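Pesticidal crystal protein Cry4Aa (Bacillus thuringiensis, PDB 2C9K) kills mosquito larvae by binding to midgut epithelial cells and promoting their colloid-osmotic lysis, as a pore-forming three-domain delta-endotoxin. Local coordinates at residues H469-I474 against F607-R612. Residues are numbered along the deposited sequence; the frame is centred on the assembly and turned at random.
Sequences HLTTQI and FLPITR
Thr-472 and Phe-607 form an antiparallel, hydrogen-bonded pair. Thr-472 N gives its hydrogen to Phe-607 O at 3.2 Å, and Phe-607 N returns one to Thr-472 O at 3.0 Å. Phe-607 O also receives a CA-H...O contact from Thr-471 CA. The side chains of Thr-472 and Phe-607 rise from the same face of the sheet, CB to CB 4.4 Å. With CG beside its own backbone N (chi1 -67°), the Phe-607 ring extends along this face toward Ile-474, whose CD1 meets CE1 obliquely at 3.8 Å. Ile-474 also packs on Ile-508 and Cys-510 of strand 505-511. Thr-472 OG1 accepts a hydrogen bond from Tyr-467 N, just before the segment. On the other face, Thr-471 and Leu-608 lie side by side. Leu-608 CD2 reaches both branches of the threonine, 3.3 Å from OG1 and 3.5 Å from CG2. Pro-609, which has no N-H to continue the ladder, instead lays the CG and CD methylenes of its ring against Leu-470 O. Strand 471-474 is held from its other side by backbone bonds to Gly-254 and Gln-256, while Leu-608 bonds to Phe-520. This pairing of the first strand of the C-terminal galactose-binding-like beta-sandwich with the chain's last strand is typical of domain III in three-domain Cry toxins.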
# COMPACT_ATOMS: atom_id res chain seq x y z
N HIS A 469 -17.14 -16.47 4.87
CA HIS A 469 -17.02 -16.47 6.32
C HIS A 469 -16.54 -15.17 6.93
O HIS A 469 -16.07 -15.15 8.08
CB HIS A 469 -16.08 -17.60 6.76
CG HIS A 469 -14.65 -17.36 6.40
ND1 HIS A 469 -14.22 -17.22 5.10
CD2 HIS A 469 -13.55 -17.22 7.18
CE1 HIS A 469 -12.92 -16.99 5.09
NE2 HIS A 469 -12.49 -16.99 6.34
N LEU A 470 -16.63 -14.08 6.18
CA LEU A 470 -16.21 -12.78 6.68
C LEU A 470 -16.47 -11.71 5.62
O LEU A 470 -16.81 -12.02 4.49
CB LEU A 470 -14.73 -12.81 7.08
CG LEU A 470 -13.65 -12.56 6.02
CD1 LEU A 470 -12.29 -12.68 6.68
CD2 LEU A 470 -13.78 -13.55 4.88
N THR A 471 -16.31 -10.45 5.99
CA THR A 471 -16.54 -9.36 5.06
C THR A 471 -15.40 -9.26 4.07
O THR A 471 -14.23 -9.20 4.45
CB THR A 471 -16.68 -8.02 5.79
OG1 THR A 471 -17.90 -8.02 6.56
CG2 THR A 471 -16.72 -6.86 4.80
N THR A 472 -15.75 -9.26 2.79
CA THR A 472 -14.76 -9.15 1.74
C THR A 472 -14.74 -7.71 1.28
O THR A 472 -15.78 -7.12 1.00
CB THR A 472 -15.10 -10.06 0.55
OG1 THR A 472 -15.13 -11.42 1.00
CG2 THR A 472 -14.06 -9.92 -0.54
N GLN A 473 -13.55 -7.15 1.21
CA GLN A 473 -13.35 -5.77 0.80
C GLN A 473 -12.68 -5.79 -0.57
O GLN A 473 -11.54 -6.23 -0.68
CB GLN A 473 -12.46 -5.08 1.83
CG GLN A 473 -12.55 -3.57 1.89
CD GLN A 473 -11.85 -3.01 3.11
OE1 GLN A 473 -10.63 -3.09 3.23
NE2 GLN A 473 -12.63 -2.46 4.04
N ILE A 474 -13.39 -5.33 -1.60
CA ILE A 474 -12.84 -5.29 -2.95
C ILE A 474 -12.73 -3.86 -3.46
O ILE A 474 -13.73 -3.24 -3.83
CB ILE A 474 -13.71 -6.07 -3.96
CG1 ILE A 474 -13.76 -7.55 -3.59
CG2 ILE A 474 -13.12 -5.92 -5.36
CD1 ILE A 474 -14.53 -8.40 -4.59
N PHE A 607 -18.73 -7.03 0.50
CA PHE A 607 -19.71 -8.09 0.53
C PHE A 607 -19.86 -8.58 1.96
O PHE A 607 -18.89 -9.04 2.58
CB PHE A 607 -19.29 -9.24 -0.38
CG PHE A 607 -19.28 -8.89 -1.83
CD1 PHE A 607 -18.18 -8.26 -2.40
CD2 PHE A 607 -20.39 -9.18 -2.63
CE1 PHE A 607 -18.18 -7.91 -3.76
CE2 PHE A 607 -20.40 -8.84 -3.98
CZ PHE A 607 -19.30 -8.21 -4.55
N LEU A 608 -21.07 -8.48 2.49
CA LEU A 608 -21.33 -8.92 3.85
C LEU A 608 -22.08 -10.25 3.85
O LEU A 608 -23.22 -10.32 3.38
CB LEU A 608 -22.17 -7.88 4.60
CG LEU A 608 -21.69 -6.43 4.59
CD1 LEU A 608 -22.50 -5.63 5.60
CD2 LEU A 608 -20.22 -6.36 4.92
N PRO A 609 -21.45 -11.32 4.35
CA PRO A 609 -22.11 -12.63 4.39
C PRO A 609 -23.34 -12.54 5.28
O PRO A 609 -23.28 -11.94 6.36
CB PRO A 609 -21.04 -13.54 5.00
CG PRO A 609 -19.77 -12.91 4.57
CD PRO A 609 -20.04 -11.44 4.76
N ILE A 610 -24.46 -13.12 4.85
CA ILE A 610 -25.67 -13.08 5.67
C ILE A 610 -25.79 -14.35 6.51
O ILE A 610 -26.06 -14.29 7.71
CB ILE A 610 -26.93 -12.94 4.80
CG1 ILE A 610 -26.89 -11.64 4.01
CG2 ILE A 610 -28.16 -12.96 5.69
CD1 ILE A 610 -28.15 -11.41 3.18
N THR A 611 -25.58 -15.50 5.86
CA THR A 611 -25.67 -16.81 6.52
C THR A 611 -24.32 -17.30 7.04
O THR A 611 -23.40 -17.56 6.27
CB THR A 611 -26.24 -17.84 5.55
N ARG A 612 -24.21 -17.42 8.36
CA ARG A 612 -22.98 -17.89 8.97
C ARG A 612 -22.79 -19.39 8.73
O ARG A 612 -23.55 -19.98 7.92
CB ARG A 612 -22.99 -17.59 10.46
OXT ARG A 612 -21.87 -19.97 9.35